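Local coordinates for protein iron aquisition yersiniabactin synthesis enzyme, YbtT (Escherichia coli, PDB 6BA9) that is a type II thioesterase of yersiniabactin biosynthesis, with low specificity, that maintains production of this metallophore in pathogenic enterobacteria, at residues 190-195 against 217-222; 65-70 against 97-102. The protein carries 1 engineered substitution. All blocks are in the same frame, centred on the assembly; numbering follows the deposited sequence.

Contact 1. Residues 190-195 against 217-222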
# COMPACT_ATOMS: atom_id res chain seq x y z
N ALA A 190 -4.21 -4.32 -13.77
CA ALA A 190 -3.45 -4.50 -12.55
C ALA A 190 -2.04 -4.97 -12.85
O ALA A 190 -1.80 -5.76 -13.77
CB ALA A 190 -4.12 -5.50 -11.62
N LEU A 191 -1.11 -4.49 -12.02
CA LEU A 191 0.29 -4.89 -12.05
C LEU A 191 0.66 -5.44 -10.69
O LEU A 191 0.36 -4.81 -9.66
CB LEU A 191 1.16 -3.69 -12.36
CG LEU A 191 2.67 -3.86 -12.25
CD1 LEU A 191 3.20 -4.90 -13.26
CD2 LEU A 191 3.37 -2.52 -12.44
N LEU A 192 1.30 -6.60 -10.67
CA LEU A 192 1.79 -7.24 -9.47
C LEU A 192 3.30 -7.07 -9.42
O LEU A 192 4.00 -7.38 -10.40
CB LEU A 192 1.46 -8.73 -9.48
CG LEU A 192 -0.01 -9.13 -9.64
CD1 LEU A 192 -0.16 -10.65 -9.63
CD2 LEU A 192 -0.87 -8.52 -8.57
N LEU A 193 3.80 -6.57 -8.29
CA LEU A 193 5.23 -6.41 -8.05
C LEU A 193 5.63 -7.22 -6.83
O LEU A 193 4.88 -7.31 -5.84
CB LEU A 193 5.57 -4.93 -7.80
CG LEU A 193 5.29 -3.95 -8.94
CD1 LEU A 193 5.66 -2.56 -8.50
CD2 LEU A 193 6.07 -4.34 -10.18
N CYS A 194 6.82 -7.81 -6.89
CA CYS A 194 7.42 -8.47 -5.74
C CYS A 194 8.91 -8.19 -5.74
O CYS A 194 9.48 -7.72 -6.74
CB CYS A 194 7.08 -9.96 -5.69
SG CYS A 194 7.92 -10.94 -6.98
N GLY A 195 9.54 -8.48 -4.61
CA GLY A 195 10.96 -8.25 -4.43
C GLY A 195 11.78 -9.53 -4.50
O GLY A 195 11.40 -10.55 -3.92
N THR A 217 -0.92 -8.32 -14.98
CA THR A 217 0.42 -8.60 -15.45
C THR A 217 1.31 -8.80 -14.23
O THR A 217 1.21 -8.03 -13.26
CB THR A 217 0.97 -7.41 -16.23
OG1 THR A 217 0.13 -7.14 -17.37
CG2 THR A 217 2.40 -7.70 -16.72
N GLY A 218 2.20 -9.78 -14.30
CA GLY A 218 3.15 -10.04 -13.24
C GLY A 218 2.93 -11.37 -12.55
O GLY A 218 2.12 -12.19 -12.98
N PRO A 219 3.65 -11.62 -11.44
CA PRO A 219 4.55 -10.67 -10.77
C PRO A 219 5.76 -10.26 -11.60
O PRO A 219 6.36 -11.08 -12.32
CB PRO A 219 5.00 -11.42 -9.51
CG PRO A 219 3.93 -12.48 -9.28
CD PRO A 219 3.48 -12.85 -10.65
N VAL A 220 6.07 -8.98 -11.53
CA VAL A 220 7.32 -8.42 -12.03
C VAL A 220 8.23 -8.25 -10.83
O VAL A 220 7.84 -7.67 -9.81
CB VAL A 220 7.08 -7.09 -12.77
CG1 VAL A 220 8.41 -6.41 -13.13
CG2 VAL A 220 6.19 -7.31 -14.02
N VAL A 221 9.44 -8.81 -10.92
CA VAL A 221 10.38 -8.87 -9.81
C VAL A 221 11.26 -7.63 -9.83
O VAL A 221 11.95 -7.35 -10.82
CB VAL A 221 11.23 -10.15 -9.87
CG1 VAL A 221 12.22 -10.20 -8.70
CG2 VAL A 221 10.37 -11.38 -9.86
N ILE A 222 11.26 -6.90 -8.73
CA ILE A 222 12.20 -5.81 -8.49
C ILE A 222 13.31 -6.34 -7.60
O ILE A 222 13.05 -7.01 -6.59
CB ILE A 222 11.46 -4.61 -7.86
CG1 ILE A 222 10.46 -4.05 -8.90
CG2 ILE A 222 12.46 -3.56 -7.38
CD1 ILE A 222 9.65 -2.90 -8.42
O HOH W 1 -2.02 -5.15 -16.61

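Contact 2. Residues 65-70 against 97-102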
# COMPACT_ATOMS: atom_id res chain seq x y z
N GLN A 65 -12.53 -0.55 6.24
CA GLN A 65 -12.87 0.79 6.75
C GLN A 65 -11.92 1.84 6.17
O GLN A 65 -12.35 2.92 5.74
CB GLN A 65 -12.81 0.84 8.27
CG GLN A 65 -13.96 0.20 8.98
CD GLN A 65 -13.76 0.21 10.48
OE1 GLN A 65 -12.89 0.92 11.01
NE2 GLN A 65 -14.56 -0.60 11.18
N LEU A 66 -10.62 1.55 6.16
CA LEU A 66 -9.67 2.46 5.54
C LEU A 66 -9.99 2.70 4.07
O LEU A 66 -9.93 3.83 3.58
CB LEU A 66 -8.25 1.90 5.69
CG LEU A 66 -7.67 1.95 7.10
CD1 LEU A 66 -6.45 1.03 7.20
CD2 LEU A 66 -7.28 3.37 7.47
N ALA A 67 -10.33 1.62 3.36
CA ALA A 67 -10.65 1.71 1.93
C ALA A 67 -11.91 2.53 1.69
O ALA A 67 -11.99 3.26 0.70
CB ALA A 67 -10.85 0.30 1.38
N ALA A 68 -12.90 2.41 2.56
CA ALA A 68 -14.11 3.21 2.41
C ALA A 68 -13.80 4.69 2.56
O ALA A 68 -14.29 5.52 1.79
CB ALA A 68 -15.16 2.78 3.43
N LEU A 69 -13.00 5.05 3.55
CA LEU A 69 -12.62 6.45 3.72
C LEU A 69 -11.87 6.95 2.49
O LEU A 69 -12.13 8.04 1.98
CB LEU A 69 -11.76 6.61 4.98
CG LEU A 69 -12.44 6.44 6.33
CD1 LEU A 69 -11.38 6.48 7.41
CD2 LEU A 69 -13.49 7.54 6.58
N LEU A 70 -10.93 6.16 2.00
CA LEU A 70 -10.12 6.59 0.86
C LEU A 70 -10.96 6.68 -0.40
O LEU A 70 -10.83 7.64 -1.15
CB LEU A 70 -8.92 5.66 0.69
CG LEU A 70 -7.99 6.03 -0.47
CD1 LEU A 70 -7.38 7.44 -0.31
CD2 LEU A 70 -6.87 4.99 -0.61
N PHE A 97 -6.39 -2.33 -3.13
CA PHE A 97 -7.31 -3.27 -3.76
C PHE A 97 -8.76 -2.99 -3.36
O PHE A 97 -9.64 -2.87 -4.23
CB PHE A 97 -6.91 -4.69 -3.37
CG PHE A 97 -7.88 -5.75 -3.79
CD1 PHE A 97 -8.11 -6.01 -5.13
CD2 PHE A 97 -8.55 -6.49 -2.86
CE1 PHE A 97 -9.00 -7.03 -5.50
CE2 PHE A 97 -9.43 -7.49 -3.23
CZ PHE A 97 -9.65 -7.75 -4.55
N GLU A 98 -9.02 -2.87 -2.05
CA GLU A 98 -10.40 -2.66 -1.60
C GLU A 98 -10.92 -1.28 -2.02
O GLU A 98 -12.11 -1.14 -2.32
CB GLU A 98 -10.49 -2.88 -0.08
CG GLU A 98 -10.29 -4.33 0.37
CD GLU A 98 -11.42 -5.25 -0.00
OE1 GLU A 98 -12.52 -4.76 -0.34
OE2 GLU A 98 -11.18 -6.48 0.02
N THR A 99 -10.05 -0.28 -2.08
CA THR A 99 -10.43 1.02 -2.61
C THR A 99 -10.79 0.93 -4.08
O THR A 99 -11.81 1.49 -4.52
CB THR A 99 -9.28 2.02 -2.40
OG1 THR A 99 -8.99 2.13 -1.00
CG2 THR A 99 -9.65 3.41 -2.91
N CYS A 100 -9.98 0.21 -4.84
CA CYS A 100 -10.24 0.03 -6.26
C CYS A 100 -11.55 -0.69 -6.47
O CYS A 100 -12.31 -0.34 -7.39
CB CYS A 100 -9.07 -0.73 -6.90
SG CYS A 100 -9.05 -0.67 -8.71
N ARG A 101 -11.85 -1.67 -5.63
CA ARG A 101 -13.12 -2.39 -5.70
C ARG A 101 -14.29 -1.42 -5.58
O ARG A 101 -15.22 -1.45 -6.40
CB ARG A 101 -13.17 -3.44 -4.60
CG ARG A 101 -14.42 -4.29 -4.49
CD ARG A 101 -14.14 -5.65 -3.77
NE ARG A 101 -15.34 -6.12 -3.09
CZ ARG A 101 -15.42 -6.49 -1.81
NH1 ARG A 101 -14.36 -6.47 -1.02
NH2 ARG A 101 -16.59 -6.89 -1.32
N LEU A 102 -14.25 -0.53 -4.59
CA LEU A 102 -15.34 0.43 -4.41
C LEU A 102 -15.45 1.38 -5.59
O LEU A 102 -16.56 1.66 -6.07
CB LEU A 102 -15.14 1.21 -3.11
CG LEU A 102 -15.21 0.38 -1.82
CD1 LEU A 102 -14.81 1.19 -0.63
CD2 LEU A 102 -16.63 -0.20 -1.60

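Contact 1. Residues 190-195 against 217-222
Leu192 and Cys194 make four of the five backbone bonds that pair strand 190-195 with strand 217-222, two parallel strands at one margin of the alpha/beta-hydrolase sheet. Leu192 N donates to Thr217 O at 3.0 Å, and Leu192 O takes Val220 N at 2.8 Å, a nearly straight bond (172° at the hydrogen). These bonds straddle a beta bulge: strand 217-222 carries one extra residue at Gly218-Pro219, where the peptide bond is cis and Gly218 takes a backbone conformation (phi 114°) that suits glycine. Cys194 makes the regular pair, its N to Val220 O and its O from Ile222 N, with Val221 alone in between.

Over one face, Leu193 lies alongside Val220, its CD2 3.9 Å from Val220 CB, while its other methyl, CD1, meets Ile222 CD1 at 4.0 Å. Helix 233-243 packs on this side through Phe236, Gln239 and His243. On the opposite face, chi1 of Cys194 (71°) puts SG between its own N and C, 3.8 Å from Val221 CG2 and 3.9 Å from Pro219 CB; Trp203 of the crossover helix 203-207 touches both Cys194 and Pro219. At the start, Ala190 O accepts Thr217 N and a water that also hydrogen-bonds Thr217 OG1 at 3.0 Å.

Contact 2. Residues 65-70 against 97-102
Glu98, whose CB rests 3.5 Å from Ala67 CB, turns its flat carboxylate away from helix 65-70 and pairs it with the guanidinium of Arg101, one turn further on. Glu98 OE2 lies in the guanidinium plane, at its edge, while Arg101 NH1 stands 2.6 Å from Glu98 OE1 in a salt bridge whose hydrogen bond is weak because it is strongly bent (116° at the hydrogen). Two tyrosine hydroxyls, Tyr175 OH and Tyr177 OH, hydrogen-bond Glu98 OE2, so this buried acid is well satisfied. A bend at chi2 (-70°) carries it off the interface. The ring of Phe97, on the far side of the same helix, packs edge-to-face with Trp209.

Between the helices the fit is close because Ala67 is small: the backbones come within 4.6 Å at the CA atoms of Ala67 and Thr99. Thr99 OG1 sits against Ala67 CA at 3.4 Å, its hydrogen bond going back to Val95 O in its own helix. Leu70 crosses Thr99 at about a right angle, CD2 lying 3.6 Å from Thr99 OG1. Further along, Leu102 reaches over with CD1, 3.7 Å from Ala68 CA. Helix 91-105 follows strand 84-89 of the alpha/beta-hydrolase sheet, whose Leu86 lies against Thr99 and Cys100; helix 63-77 packs beside it, the segments crossing at -50°, and its Ala71 continues the packing on Thr99 and Leu102.

Overall arrangement
Both contacts belong to the single alpha/beta-hydrolase domain, but to different layers of it: contact 1 is strand-to-strand pairing within the sheet, contact 2 helix-to-helix packing beside it. Their centres are 21 Å apart and their nearest atoms about 7 Å apart, without touching. Contact 2 is complete before contact 1 begins along the chain. Strands 84-89 and 112-116, which flank helix 91-105 in sequence, lie side by side in the sheet, and 112-116 neighbours strand 190-195. In this fold the nucleophile elbow precedes a helix such as 91-105, and the acid and histidine typically follow strands such as 190-195 and 216-222, so both contacts include elements that adjoin the turns where catalytic residues usually sit.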